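Local coordinates for microbial serine proteinases; subtilisin (Bacillus subtilis, PDB 2GKO), which catalyses, as a calcium-loaded, cold-adapted serine protease of the subtilisin family, the hydrolysis of peptide bonds in proteins, at residues 8-13 / 90-95; 51-56 / 100-105; 135-140 / 177-182; 197-202 / 286-291; 230-235 / 242-247. One frame throughout, in Å; residues are numbered along the deposited sequence.

Interaction 1. Residues 8-13 / 90-95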
# COMPACT_ATOMS: atom_id res chain seq x y z
N TRP A 8 -7.04 0.49 -14.64
CA TRP A 8 -5.99 -0.30 -15.29
C TRP A 8 -5.14 -1.07 -14.31
O TRP A 8 -4.77 -2.23 -14.52
CB TRP A 8 -5.11 0.56 -16.23
CG TRP A 8 -3.99 1.31 -15.55
CD1 TRP A 8 -4.02 2.62 -15.16
CD2 TRP A 8 -2.69 0.82 -15.22
NE1 TRP A 8 -2.82 2.96 -14.59
CE2 TRP A 8 -1.99 1.87 -14.60
CE3 TRP A 8 -2.04 -0.42 -15.36
CZ2 TRP A 8 -0.67 1.73 -14.15
CZ3 TRP A 8 -0.74 -0.57 -14.91
CH2 TRP A 8 -0.07 0.51 -14.31
N GLY A 9 -4.82 -0.46 -13.17
CA GLY A 9 -3.98 -1.15 -12.21
C GLY A 9 -4.66 -2.31 -11.50
O GLY A 9 -4.00 -3.27 -11.12
N ILE A 10 -5.98 -2.21 -11.32
CA ILE A 10 -6.77 -3.29 -10.76
C ILE A 10 -6.78 -4.45 -11.76
O ILE A 10 -6.49 -5.58 -11.40
CB ILE A 10 -8.20 -2.83 -10.41
CG1 ILE A 10 -8.17 -1.74 -9.31
CG2 ILE A 10 -9.05 -3.98 -9.95
CD1 ILE A 10 -7.37 -2.07 -8.08
N LYS A 11 -7.08 -4.15 -13.02
CA LYS A 11 -7.04 -5.16 -14.07
C LYS A 11 -5.65 -5.75 -14.18
O LYS A 11 -5.49 -6.95 -14.34
CB LYS A 11 -7.49 -4.58 -15.41
CG LYS A 11 -8.94 -4.19 -15.48
CD LYS A 11 -9.35 -3.89 -16.94
CE LYS A 11 -10.83 -3.68 -17.13
NZ LYS A 11 -11.27 -2.30 -16.82
N ALA A 12 -4.62 -4.91 -14.07
CA ALA A 12 -3.25 -5.41 -14.15
C ALA A 12 -2.88 -6.36 -13.03
O ALA A 12 -2.34 -7.44 -13.26
CB ALA A 12 -2.27 -4.27 -14.21
N ILE A 13 -3.17 -5.99 -11.79
CA ILE A 13 -2.82 -6.87 -10.69
C ILE A 13 -3.72 -8.14 -10.66
O ILE A 13 -3.28 -9.17 -10.17
CB ILE A 13 -2.76 -6.09 -9.32
CG1 ILE A 13 -1.97 -6.87 -8.28
CG2 ILE A 13 -4.13 -5.74 -8.78
CD1 ILE A 13 -1.51 -5.99 -7.09
N TYR A 90 -13.84 -0.43 -7.80
CA TYR A 90 -13.40 -1.60 -7.08
C TYR A 90 -11.91 -1.49 -6.81
O TYR A 90 -11.14 -1.08 -7.69
CB TYR A 90 -13.65 -2.87 -7.89
CG TYR A 90 -15.09 -3.30 -7.93
CD1 TYR A 90 -15.94 -2.87 -8.95
CD2 TYR A 90 -15.60 -4.15 -6.97
CE1 TYR A 90 -17.28 -3.28 -8.98
CE2 TYR A 90 -16.94 -4.56 -6.99
CZ TYR A 90 -17.76 -4.13 -8.00
OH TYR A 90 -19.07 -4.58 -7.99
N GLY A 91 -11.52 -1.85 -5.60
CA GLY A 91 -10.13 -2.04 -5.25
C GLY A 91 -9.79 -3.51 -5.19
O GLY A 91 -10.59 -4.40 -5.51
N VAL A 92 -8.58 -3.78 -4.77
CA VAL A 92 -8.01 -5.11 -4.90
C VAL A 92 -8.70 -6.12 -3.97
O VAL A 92 -8.94 -7.28 -4.36
CB VAL A 92 -6.46 -5.11 -4.64
CG1 VAL A 92 -5.91 -6.50 -4.68
CG2 VAL A 92 -5.74 -4.24 -5.67
N ALA A 93 -9.01 -5.70 -2.74
CA ALA A 93 -9.57 -6.60 -1.70
C ALA A 93 -10.86 -5.97 -1.16
O ALA A 93 -10.87 -5.45 -0.03
CB ALA A 93 -8.58 -6.80 -0.59
N PRO A 94 -11.95 -6.03 -1.91
CA PRO A 94 -13.18 -5.31 -1.55
C PRO A 94 -13.92 -5.86 -0.33
O PRO A 94 -14.89 -5.23 0.09
CB PRO A 94 -14.03 -5.47 -2.81
CG PRO A 94 -13.62 -6.81 -3.34
CD PRO A 94 -12.11 -6.77 -3.19
N GLU A 95 -13.51 -7.01 0.18
CA GLU A 95 -14.10 -7.57 1.40
C GLU A 95 -13.25 -7.31 2.65
O GLU A 95 -13.64 -7.67 3.74
CB GLU A 95 -14.27 -9.05 1.27
CG GLU A 95 -15.23 -9.42 0.14
CD GLU A 95 -15.28 -10.91 -0.09
OE1 GLU A 95 -15.47 -11.67 0.87
OE2 GLU A 95 -15.13 -11.33 -1.26
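The N-terminal helix 8-14 of this subtilisin packs on the loop between helix 71-80 and strand 97-102 through a small apolar patch in which Ile10 and Ile13 meet Val92. Both isoleucines belong to one face of the helix, being three residues apart, and the helical geometry of the segment is supported by the bonds Ala12 N to Trp8 O (2.7 Å) and Ile13 N to Gly9 O (2.9 Å). Across the contact no hydrogen bond is made, so the fit rests on van der Waals contact alone. Ile10 carries most of it. Its CG1 lies beside the backbone N (chi1 -63°) and the chain bends again at chi2 (-52°), which brings CD1 to 3.6 Å from Val92 CG2. The two side chains are inclined to each other there, and the same methyl lies 4.0 Å from Gly91 CA. Ile13 arrives at about a right angle to Val92, touching with its CG2 branch rather than with CD1. One methyl of Val92 therefore serves both helix residues. Around the patch, His254 of helix 248-265 touches Ile10, Ile13 and Val92, closing the contact into the interior of the fold. The loop is also tied by polar bonds nearby: Val92 O to Tyr14 OH just beyond the segment, and Gly91 O to Thr22 OG1. At the other end of the patch, Ile10 CG1 rests 3.4 Å from the carbonyl oxygen Tyr90 O, while the Tyr90 ring leads away from the helix.

Interaction 2. Residues 51-56 / 100-105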
# COMPACT_ATOMS: atom_id res chain seq x y z
N CYS A 51 -11.87 4.21 12.63
CA CYS A 51 -11.72 5.57 12.15
C CYS A 51 -11.18 6.37 13.33
O CYS A 51 -11.92 6.67 14.26
CB CYS A 51 -13.06 6.11 11.65
SG CYS A 51 -13.15 7.84 11.26
N LYS A 52 -9.87 6.63 13.32
CA LYS A 52 -9.15 7.19 14.45
C LYS A 52 -8.20 8.27 13.95
O LYS A 52 -7.61 8.14 12.87
CB LYS A 52 -8.39 6.10 15.20
CG LYS A 52 -9.31 5.04 15.82
CD LYS A 52 -8.55 3.91 16.46
CE LYS A 52 -9.49 2.96 17.23
NZ LYS A 52 -8.86 1.70 17.65
N ASP A 53 -8.10 9.35 14.71
CA ASP A 53 -7.31 10.51 14.32
C ASP A 53 -6.15 10.70 15.30
O ASP A 53 -6.37 11.10 16.44
CB ASP A 53 -8.19 11.74 14.28
CG ASP A 53 -7.50 12.96 13.71
OD1 ASP A 53 -6.29 12.95 13.43
OD2 ASP A 53 -8.15 13.99 13.46
N PHE A 54 -4.94 10.46 14.83
CA PHE A 54 -3.72 10.57 15.62
C PHE A 54 -3.07 11.95 15.54
O PHE A 54 -2.02 12.17 16.16
CB PHE A 54 -2.74 9.49 15.20
CG PHE A 54 -3.20 8.12 15.56
CD1 PHE A 54 -2.78 7.51 16.73
CD2 PHE A 54 -4.11 7.44 14.75
CE1 PHE A 54 -3.22 6.26 17.06
CE2 PHE A 54 -4.54 6.19 15.08
CZ PHE A 54 -4.11 5.60 16.24
N THR A 55 -3.73 12.90 14.86
CA THR A 55 -3.19 14.25 14.69
C THR A 55 -3.79 15.27 15.64
O THR A 55 -3.35 16.41 15.65
CB THR A 55 -3.38 14.72 13.24
OG1 THR A 55 -4.76 15.04 12.98
CG2 THR A 55 -2.96 13.65 12.26
N VAL A 56 -4.81 14.85 16.38
CA VAL A 56 -5.50 15.69 17.34
C VAL A 56 -5.42 14.94 18.66
O VAL A 56 -5.84 13.76 18.77
CB VAL A 56 -6.96 15.95 16.95
CG1 VAL A 56 -7.70 16.66 18.10
CG2 VAL A 56 -7.03 16.78 15.67
N ALA A 100 -9.11 3.32 9.12
CA ALA A 100 -8.70 4.61 8.60
C ALA A 100 -8.05 5.35 9.76
O ALA A 100 -8.75 5.80 10.68
CB ALA A 100 -9.90 5.39 8.04
N TYR A 101 -6.72 5.41 9.76
CA TYR A 101 -5.94 6.08 10.81
C TYR A 101 -5.34 7.36 10.23
O TYR A 101 -4.46 7.31 9.36
CB TYR A 101 -4.83 5.15 11.31
CG TYR A 101 -5.26 4.03 12.23
CD1 TYR A 101 -6.61 3.69 12.43
CD2 TYR A 101 -4.29 3.27 12.90
CE1 TYR A 101 -6.98 2.61 13.28
CE2 TYR A 101 -4.63 2.23 13.76
CZ TYR A 101 -5.98 1.90 13.95
OH TYR A 101 -6.27 0.84 14.78
N LYS A 102 -5.80 8.52 10.70
CA LYS A 102 -5.30 9.80 10.20
C LYS A 102 -4.01 10.11 10.95
O LYS A 102 -4.03 10.28 12.16
CB LYS A 102 -6.34 10.92 10.34
CG LYS A 102 -5.92 12.25 9.76
CD LYS A 102 -7.06 13.23 9.80
CE LYS A 102 -6.66 14.54 9.16
NZ LYS A 102 -7.77 15.55 9.13
N VAL A 103 -2.91 10.15 10.22
CA VAL A 103 -1.58 10.47 10.76
C VAL A 103 -0.92 11.70 10.13
O VAL A 103 0.11 12.17 10.63
CB VAL A 103 -0.64 9.26 10.64
CG1 VAL A 103 -1.28 8.05 11.25
CG2 VAL A 103 -0.19 8.99 9.18
N LEU A 104 -1.50 12.21 9.04
CA LEU A 104 -1.01 13.38 8.33
C LEU A 104 -2.07 14.45 8.55
O LEU A 104 -3.20 14.33 8.10
CB LEU A 104 -0.82 13.06 6.86
CG LEU A 104 0.10 11.88 6.53
CD1 LEU A 104 0.25 11.68 5.03
CD2 LEU A 104 1.46 12.10 7.14
N GLY A 105 -1.70 15.45 9.33
CA GLY A 105 -2.67 16.32 9.95
C GLY A 105 -2.82 17.57 9.14
O GLY A 105 -1.92 17.92 8.37
O HOH W 1 -8.00 16.20 11.90
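Phe54 CE2 sits over one face of the Tyr101 ring, toward its rim, 3.6 Å from Tyr101 CG; with the planes at 47° the rings of Phe54 and Tyr101 meet at a slant. At the edge of the Phe54 ring, near its plane, lies Lys102 O, the atom that also accepts the backbone bond from Phe54 N (2.8 Å). Lys52 runs extended alongside Tyr101, its CD 3.8 Å from Tyr101 CE1, and its ammonium goes on to His121. Lys52 and Tyr101 lie on one face of two neighbouring parallel strands, 48-53 and 97-102, in the central sheet of the subtilisin fold, and Phe54, just past the strand end, leans over it; the segment axes diverge by only 9°, and Lys52 is bonded through both N and O, to Ala100 O and Lys102 N. On the opposite face Asp53 and Lys102 point the same way, Asp53 OD1 lying 3.7 Å from Lys102 CB. Their charged ends are joined by a water, 2.7 Å from Asp53 OD2 and 2.9 Å from Lys102 NZ, while Lys102 NZ also reaches Thr66 O and a salt bridge with Asp106. Asp53 OD1 accepts twice, from Thr55 N in an Asx turn and, on its syn lone pair, from Thr55 OG1 (2.6 Å), two bonds that hold the carboxylate; Thr55 CG2 lies 3.5 Å from Gly105 CA.

Interaction 3. Residues 135-140 / 177-182. With NA (sodium ion), chain F; PMS (phenylmethanesulfonic acid), chain G.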
# COMPACT_ATOMS: atom_id res chain seq x y z
N ILE A 135 -0.75 -2.92 7.57
CA ILE A 135 -0.56 -1.49 7.51
C ILE A 135 -0.15 -1.08 6.10
O ILE A 135 0.74 -1.68 5.52
CB ILE A 135 0.56 -1.01 8.48
CG1 ILE A 135 0.06 -1.09 9.92
CG2 ILE A 135 0.99 0.42 8.14
CD1 ILE A 135 1.11 -0.80 11.01
N ASN A 136 -0.79 -0.04 5.61
CA ASN A 136 -0.33 0.67 4.42
C ASN A 136 0.15 2.07 4.79
O ASN A 136 -0.62 2.87 5.31
CB ASN A 136 -1.46 0.78 3.39
CG ASN A 136 -0.98 1.41 2.11
OD1 ASN A 136 -0.49 0.70 1.22
ND2 ASN A 136 -1.02 2.74 2.04
N MET A 137 1.41 2.37 4.49
CA MET A 137 1.97 3.72 4.64
C MET A 137 2.40 4.25 3.28
O MET A 137 3.50 3.99 2.79
CB MET A 137 3.13 3.75 5.64
CG MET A 137 2.61 3.67 7.04
SD MET A 137 3.87 3.91 8.27
CE MET A 137 4.62 2.39 8.26
N SER A 138 1.51 5.01 2.68
CA SER A 138 1.77 5.68 1.42
C SER A 138 2.38 7.04 1.71
O SER A 138 1.78 8.09 1.50
CB SER A 138 0.48 5.77 0.61
OG SER A 138 0.16 4.52 0.05
N LEU A 139 3.59 6.98 2.26
CA LEU A 139 4.26 8.18 2.72
C LEU A 139 5.73 7.85 2.79
O LEU A 139 6.13 6.69 2.84
CB LEU A 139 3.68 8.65 4.06
CG LEU A 139 3.71 7.69 5.24
CD1 LEU A 139 5.05 7.75 5.94
CD2 LEU A 139 2.58 7.98 6.23
N GLY A 140 6.55 8.89 2.76
CA GLY A 140 7.98 8.64 2.80
C GLY A 140 8.75 9.90 3.02
O GLY A 140 8.25 11.00 2.83
N GLY A 177 13.33 5.78 0.17
CA GLY A 177 13.18 6.47 1.43
C GLY A 177 12.51 5.59 2.46
O GLY A 177 12.35 4.39 2.26
N TYR A 178 12.14 6.23 3.56
CA TYR A 178 11.64 5.58 4.76
C TYR A 178 10.17 5.95 4.99
O TYR A 178 9.78 7.08 4.76
CB TYR A 178 12.49 6.04 5.96
CG TYR A 178 13.91 5.58 5.85
CD1 TYR A 178 14.29 4.33 6.32
CD2 TYR A 178 14.88 6.39 5.24
CE1 TYR A 178 15.59 3.91 6.21
CE2 TYR A 178 16.18 5.97 5.12
CZ TYR A 178 16.53 4.73 5.60
OH TYR A 178 17.83 4.29 5.46
N PRO A 179 9.34 5.05 5.51
CA PRO A 179 9.72 3.73 6.03
C PRO A 179 9.95 2.60 5.04
O PRO A 179 10.29 1.52 5.48
CB PRO A 179 8.53 3.39 6.94
CG PRO A 179 7.33 4.06 6.27
CD PRO A 179 7.90 5.34 5.72
N GLY A 180 9.76 2.83 3.74
CA GLY A 180 9.93 1.79 2.74
C GLY A 180 11.24 1.03 2.84
O GLY A 180 11.24 -0.20 2.72
N ALA A 181 12.33 1.75 3.11
CA ALA A 181 13.66 1.17 3.11
C ALA A 181 13.94 0.32 4.35
O ALA A 181 14.98 -0.33 4.42
CB ALA A 181 14.70 2.27 3.03
N LEU A 182 13.04 0.32 5.32
CA LEU A 182 13.20 -0.50 6.52
C LEU A 182 13.13 -1.97 6.22
O LEU A 182 12.38 -2.41 5.36
CB LEU A 182 12.15 -0.16 7.56
CG LEU A 182 12.21 1.26 8.07
CD1 LEU A 182 11.06 1.50 9.02
CD2 LEU A 182 13.57 1.54 8.73
NA NA F . 11.81 -2.36 3.10
C PMS G . 2.86 10.39 -1.52
S PMS G . 3.45 8.86 -1.90
C1 PMS G . 1.69 10.83 -2.41
C2 PMS G . 1.92 11.55 -3.58
C3 PMS G . 0.85 11.97 -4.37
C4 PMS G . -0.45 11.71 -3.96
C5 PMS G . -0.69 11.03 -2.77
C6 PMS G . 0.38 10.60 -2.00
O2S PMS G . 4.64 8.66 -1.11
O1S PMS G . 3.56 8.82 -3.35
O HOH W 2 8.33 5.06 2.30
O HOH W 3 11.37 -3.54 1.09
O HOH W 4 14.05 -2.51 2.37
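Leu139 O takes a hydrogen bond of 2.8 Å from a water that in turn accepts from Gly180 N, and the same oxygen has Pro179 CD beside it. This bridge, rather than any direct hydrogen bond, is the polar link between the segments. Next to it Gly140 CA approaches Tyr178 O at 3.1 Å, a CA-H...O contact with an angle of 142° at the hydrogen. Pro179 supplies the apolar part. Its ring, preceded by a cis peptide bond, meets Met137 CE at CG (3.8 Å) and Leu139 CD1 at CD (3.7 Å), so two neighbouring ring carbons each have their own partner. The methionine chain bends at chi3 (-78°), folding its terminal methyl onto the proline, whereas the leucine crosses the ring at about a right angle. Pro179 opens a type I turn that ends at Leu182, closed by Leu182 N to Pro179 O. It presents Gly180 O and Leu182 O to the sodium ion, each at 2.3 Å, and two waters and Ala185 O complete the five ligands. On the other side Ser138 O lies 3.9 Å from the sulfur of the bound phenylmethanesulfonic acid. Ser138 centres an inverse gamma turn at the end of strand 133-137, and the Ser138-Leu139-Gly140 segment that begins there is consistent with the substrate-binding edge of the S1 pocket known in subtilisins, here backed by a cis-proline loop carrying a monovalent-cation site.

Interaction 4. Residues 197-202 / 286-291. With CA (calcium ion), chain D.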
# COMPACT_ATOMS: atom_id res chain seq x y z
N ASN A 197 9.88 -4.45 -23.06
CA ASN A 197 10.59 -5.71 -22.82
C ASN A 197 9.67 -6.81 -22.28
O ASN A 197 10.09 -7.67 -21.52
CB ASN A 197 11.80 -5.50 -21.90
CG ASN A 197 12.73 -4.40 -22.40
OD1 ASN A 197 12.85 -4.15 -23.61
ND2 ASN A 197 13.40 -3.71 -21.46
N GLY A 198 8.40 -6.75 -22.68
CA GLY A 198 7.42 -7.77 -22.34
C GLY A 198 6.70 -7.61 -21.01
O GLY A 198 5.81 -8.39 -20.69
N THR A 199 7.07 -6.60 -20.24
CA THR A 199 6.51 -6.43 -18.91
C THR A 199 6.04 -5.01 -18.74
O THR A 199 6.40 -4.13 -19.51
CB THR A 199 7.54 -6.78 -17.77
OG1 THR A 199 8.50 -5.71 -17.63
CG2 THR A 199 8.40 -8.02 -18.09
N TYR A 200 5.24 -4.78 -17.70
CA TYR A 200 4.99 -3.41 -17.28
C TYR A 200 6.31 -2.73 -16.94
O TYR A 200 7.28 -3.37 -16.53
CB TYR A 200 4.04 -3.40 -16.08
CG TYR A 200 2.62 -3.70 -16.48
CD1 TYR A 200 1.85 -2.74 -17.10
CD2 TYR A 200 2.07 -4.95 -16.27
CE1 TYR A 200 0.56 -3.00 -17.47
CE2 TYR A 200 0.77 -5.22 -16.64
CZ TYR A 200 0.02 -4.26 -17.25
OH TYR A 200 -1.28 -4.52 -17.63
N ARG A 201 6.32 -1.41 -17.09
CA ARG A 201 7.54 -0.62 -16.94
C ARG A 201 7.48 0.13 -15.61
O ARG A 201 6.43 0.65 -15.25
CB ARG A 201 7.64 0.36 -18.09
CG ARG A 201 8.88 1.22 -18.08
CD ARG A 201 8.97 2.13 -19.27
NE ARG A 201 10.25 2.82 -19.34
CZ ARG A 201 10.54 3.96 -18.72
NH1 ARG A 201 9.65 4.60 -17.96
NH2 ARG A 201 11.76 4.45 -18.85
N VAL A 202 8.60 0.18 -14.90
CA VAL A 202 8.70 0.99 -13.69
C VAL A 202 8.70 2.45 -14.11
O VAL A 202 9.43 2.84 -15.03
CB VAL A 202 9.99 0.72 -12.89
CG1 VAL A 202 10.00 1.57 -11.61
CG2 VAL A 202 10.12 -0.77 -12.53
N ASP A 286 8.89 -11.29 -13.08
CA ASP A 286 10.08 -10.45 -13.20
C ASP A 286 9.78 -9.22 -14.06
O ASP A 286 9.30 -9.34 -15.18
CB ASP A 286 11.16 -11.31 -13.88
CG ASP A 286 12.52 -10.70 -13.83
OD1 ASP A 286 12.68 -9.54 -13.39
OD2 ASP A 286 13.52 -11.34 -14.22
N ILE A 287 10.01 -8.03 -13.49
CA ILE A 287 9.85 -6.80 -14.22
C ILE A 287 11.17 -6.49 -14.92
O ILE A 287 12.23 -6.54 -14.32
CB ILE A 287 9.42 -5.64 -13.25
CG1 ILE A 287 7.97 -5.88 -12.78
CG2 ILE A 287 9.60 -4.26 -13.91
CD1 ILE A 287 6.89 -5.69 -13.84
N LEU A 288 11.08 -6.14 -16.20
CA LEU A 288 12.26 -6.06 -17.05
C LEU A 288 12.45 -4.70 -17.70
O LEU A 288 13.34 -4.54 -18.53
CB LEU A 288 12.15 -7.12 -18.17
CG LEU A 288 12.10 -8.56 -17.71
CD1 LEU A 288 11.81 -9.47 -18.92
CD2 LEU A 288 13.38 -8.95 -17.05
N SER A 289 11.63 -3.72 -17.35
CA SER A 289 11.73 -2.43 -18.03
C SER A 289 11.55 -1.28 -17.06
O SER A 289 10.89 -1.42 -16.03
CB SER A 289 10.71 -2.30 -19.15
OG SER A 289 9.39 -2.54 -18.72
N GLY A 290 12.16 -0.16 -17.42
CA GLY A 290 12.32 0.99 -16.55
C GLY A 290 13.80 1.19 -16.26
O GLY A 290 14.62 0.25 -16.35
N ASN A 291 14.18 2.40 -15.88
CA ASN A 291 15.58 2.68 -15.60
C ASN A 291 16.10 1.76 -14.51
O ASN A 291 15.50 1.67 -13.46
CB ASN A 291 15.78 4.14 -15.18
CG ASN A 291 15.44 5.15 -16.28
OD1 ASN A 291 14.77 4.86 -17.26
ND2 ASN A 291 15.90 6.37 -16.08
CA CA D . 13.71 -7.56 -12.81
O HOH W 5 11.81 4.07 -15.29
O HOH W 6 11.97 -7.35 -11.13
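A threonine hydroxyl stands where a strand would normally offer a backbone carbonyl: Thr199 OG1 accepts from Leu288 N at 3.0 Å, nearly straight at 170°, while donating to its neighbour Tyr200 O (2.9 Å). With chi1 at 76°, OG1 lies between the backbone N and the carbonyl carbon, which turns CG2 onto Leu288 CG. Asn197 takes the carbonyl end of Leu288, its ND2 giving a 3.0 Å bond to Leu288 O; that oxygen lies in the amide plane, yet the donor stands above the carbonyl plane. A valine in place of Thr199 would probably leave Leu288 N without its acceptor and Tyr200 O without its donor. Farther along, Val202 N donates to Ser289 O, and the Arg201 guanidinium passes one face over Gly290 CA while its charge is met by Glu192 and Asp204. The loop supplies part of a calcium site: Asp286 OD1 (2.3 Å), Ile287 O (2.4 Å) and a water bind the ion with Gly294, Gly296 and Asp298. Ile287 O and Leu288 N belong to one peptide, so the metal pulls on its oxygen while Thr199 receives its N-H, and the ion would probably polarise that peptide and strengthen the bond to the strand.

Interaction 5. Residues 230-235 / 242-247. With PMS (phenylmethanesulfonic acid), chain G.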
# COMPACT_ATOMS: atom_id res chain seq x y z
N GLY A 230 1.14 2.29 -10.17
CA GLY A 230 1.20 3.55 -9.45
C GLY A 230 1.06 4.83 -10.25
O GLY A 230 0.90 5.89 -9.64
N ALA A 231 1.10 4.75 -11.58
CA ALA A 231 0.97 5.92 -12.43
C ALA A 231 -0.44 5.98 -13.02
O ALA A 231 -0.98 4.96 -13.47
CB ALA A 231 2.05 5.91 -13.56
N ALA A 232 -1.03 7.17 -13.02
CA ALA A 232 -2.35 7.42 -13.59
C ALA A 232 -3.41 6.50 -13.02
O ALA A 232 -4.15 5.85 -13.78
CB ALA A 232 -2.29 7.32 -15.09
N VAL A 233 -3.47 6.45 -11.69
CA VAL A 233 -4.38 5.55 -10.94
C VAL A 233 -5.65 6.31 -10.54
O VAL A 233 -5.61 7.31 -9.83
CB VAL A 233 -3.69 4.97 -9.70
CG1 VAL A 233 -4.66 4.18 -8.83
CG2 VAL A 233 -2.52 4.10 -10.11
N TYR A 234 -6.78 5.80 -11.03
CA TYR A 234 -8.10 6.36 -10.73
C TYR A 234 -8.58 5.66 -9.48
O TYR A 234 -8.50 4.44 -9.37
CB TYR A 234 -9.06 6.04 -11.90
CG TYR A 234 -10.51 6.44 -11.75
CD1 TYR A 234 -10.94 7.67 -12.16
CD2 TYR A 234 -11.45 5.56 -11.21
CE1 TYR A 234 -12.28 8.04 -12.08
CE2 TYR A 234 -12.79 5.92 -11.10
CZ TYR A 234 -13.19 7.14 -11.55
OH TYR A 234 -14.52 7.54 -11.46
N SER A 235 -9.09 6.44 -8.54
CA SER A 235 -9.62 5.90 -7.30
C SER A 235 -10.53 6.91 -6.66
O SER A 235 -10.81 7.97 -7.21
CB SER A 235 -8.48 5.51 -6.33
OG SER A 235 -8.93 4.78 -5.19
N TYR A 242 -14.06 11.08 -7.29
CA TYR A 242 -12.92 10.29 -7.75
C TYR A 242 -11.80 11.22 -8.23
O TYR A 242 -11.97 12.43 -8.37
CB TYR A 242 -13.35 9.31 -8.86
CG TYR A 242 -14.50 8.44 -8.42
CD1 TYR A 242 -15.83 8.88 -8.55
CD2 TYR A 242 -14.28 7.21 -7.85
CE1 TYR A 242 -16.88 8.13 -8.10
CE2 TYR A 242 -15.33 6.43 -7.40
CZ TYR A 242 -16.64 6.91 -7.54
OH TYR A 242 -17.68 6.16 -7.10
N ALA A 243 -10.63 10.64 -8.43
CA ALA A 243 -9.45 11.38 -8.85
C ALA A 243 -8.46 10.42 -9.45
O ALA A 243 -8.41 9.24 -9.11
CB ALA A 243 -8.79 12.08 -7.65
N THR A 244 -7.65 10.94 -10.36
CA THR A 244 -6.56 10.20 -10.96
C THR A 244 -5.21 10.84 -10.69
O THR A 244 -4.98 11.96 -11.10
CB THR A 244 -6.76 10.13 -12.46
OG1 THR A 244 -8.05 9.54 -12.76
CG2 THR A 244 -5.72 9.21 -13.11
N ILE A 245 -4.34 10.13 -9.99
CA ILE A 245 -3.02 10.63 -9.62
C ILE A 245 -1.95 9.55 -9.75
O ILE A 245 -2.26 8.37 -9.91
CB ILE A 245 -3.03 11.21 -8.16
CG1 ILE A 245 -3.62 10.21 -7.15
CG2 ILE A 245 -3.74 12.54 -8.14
CD1 ILE A 245 -3.44 10.64 -5.70
N SER A 246 -0.68 9.95 -9.64
CA SER A 246 0.46 9.05 -9.77
C SER A 246 1.38 9.16 -8.57
O SER A 246 1.65 10.26 -8.12
CB SER A 246 1.30 9.41 -10.99
OG SER A 246 0.54 9.38 -12.16
N GLY A 247 1.90 8.04 -8.11
CA GLY A 247 2.87 8.02 -7.03
C GLY A 247 3.12 6.61 -6.57
O GLY A 247 2.30 5.72 -6.78
C PMS G . 2.86 10.39 -1.52
S PMS G . 3.45 8.86 -1.90
C1 PMS G . 1.69 10.83 -2.41
C2 PMS G . 1.92 11.55 -3.58
C3 PMS G . 0.85 11.97 -4.37
C4 PMS G . -0.45 11.71 -3.96
C5 PMS G . -0.69 11.03 -2.77
C6 PMS G . 0.38 10.60 -2.00
O2S PMS G . 4.64 8.66 -1.11
O1S PMS G . 3.56 8.82 -3.35
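A beta hairpin, strands 233-236 and 242-245, joins a tyrosine pair, Tyr234 and Tyr242, at one end to the pocket of the bound phenylmethanesulfonic acid at the other. The segment axes run antiparallel at 163°, and Val233 with Ile245 and Ser235 with Ala243 are hydrogen-bonded pairs flanking the non-hydrogen-bonded pair Tyr234 and Thr244. The ring planes of Tyr234 and Tyr242 are nearly parallel, 7° apart, but shifted so far that little of one ring lies over the other; the closest contact is that of Tyr234 OH, which lies over one face of the Tyr242 ring, 3.2 Å from Tyr242 CG. The Tyr234 ring reaches across to Tyr242 because chi1 (175°) swings CG away from the backbone N; Thr244 OG1 meets its edge 3.5 Å from Tyr234 CD1. Tyr234 OH is also bonded by Ser3 N, and Tyr242 OH by Asp43. Leucine at the Tyr234 position would probably leave Ser3 N without its acceptor and uncover the face of Tyr242 that the hydroxyl now meets. Past the strands the pairing is continued by a side chain: Ser246 OG accepts from Ala232 N (2.8 Å), and Gly247 N then bonds Gly230 O (2.8 Å). Ile245 CD1 touches the ligand ring at C4 (3.6 Å), and Gly247 CA lies 3.8 Å from the ligand's sulfonate oxygen O1S. Behind the hairpin, Val233 packs on Ser78 of helix 71-80 and on Met250 and His254 of helix 248-265, and Ile245 lies against His74 and Met250 of the same two helices.

Interactions 1 and 2 are the buried contacts, but interaction 1 is helix-on-loop packing with no hydrogen bond across it whereas interaction 2 is strand pairing within the central sheet. Interactions 3, 4 and 5 are partly buried and mix packing with polar links: a water bridge beside a sodium site, side-chain-to-backbone bonds beside a calcium site, and a hairpin ladder. Interactions 3 and 5 both touch the phenylmethanesulfonic acid. Interaction 1 meets 5 where Trp8 NE1 bonds Ala231 O, and meets 4 where Trp8 and Ala12 pack on Tyr200. Interactions 2, 3 and 4 all reach the same sheet; 2 and 3 just touch through Val103 and Leu139, while 2 and 4 lie on opposite sides of the chain's centre.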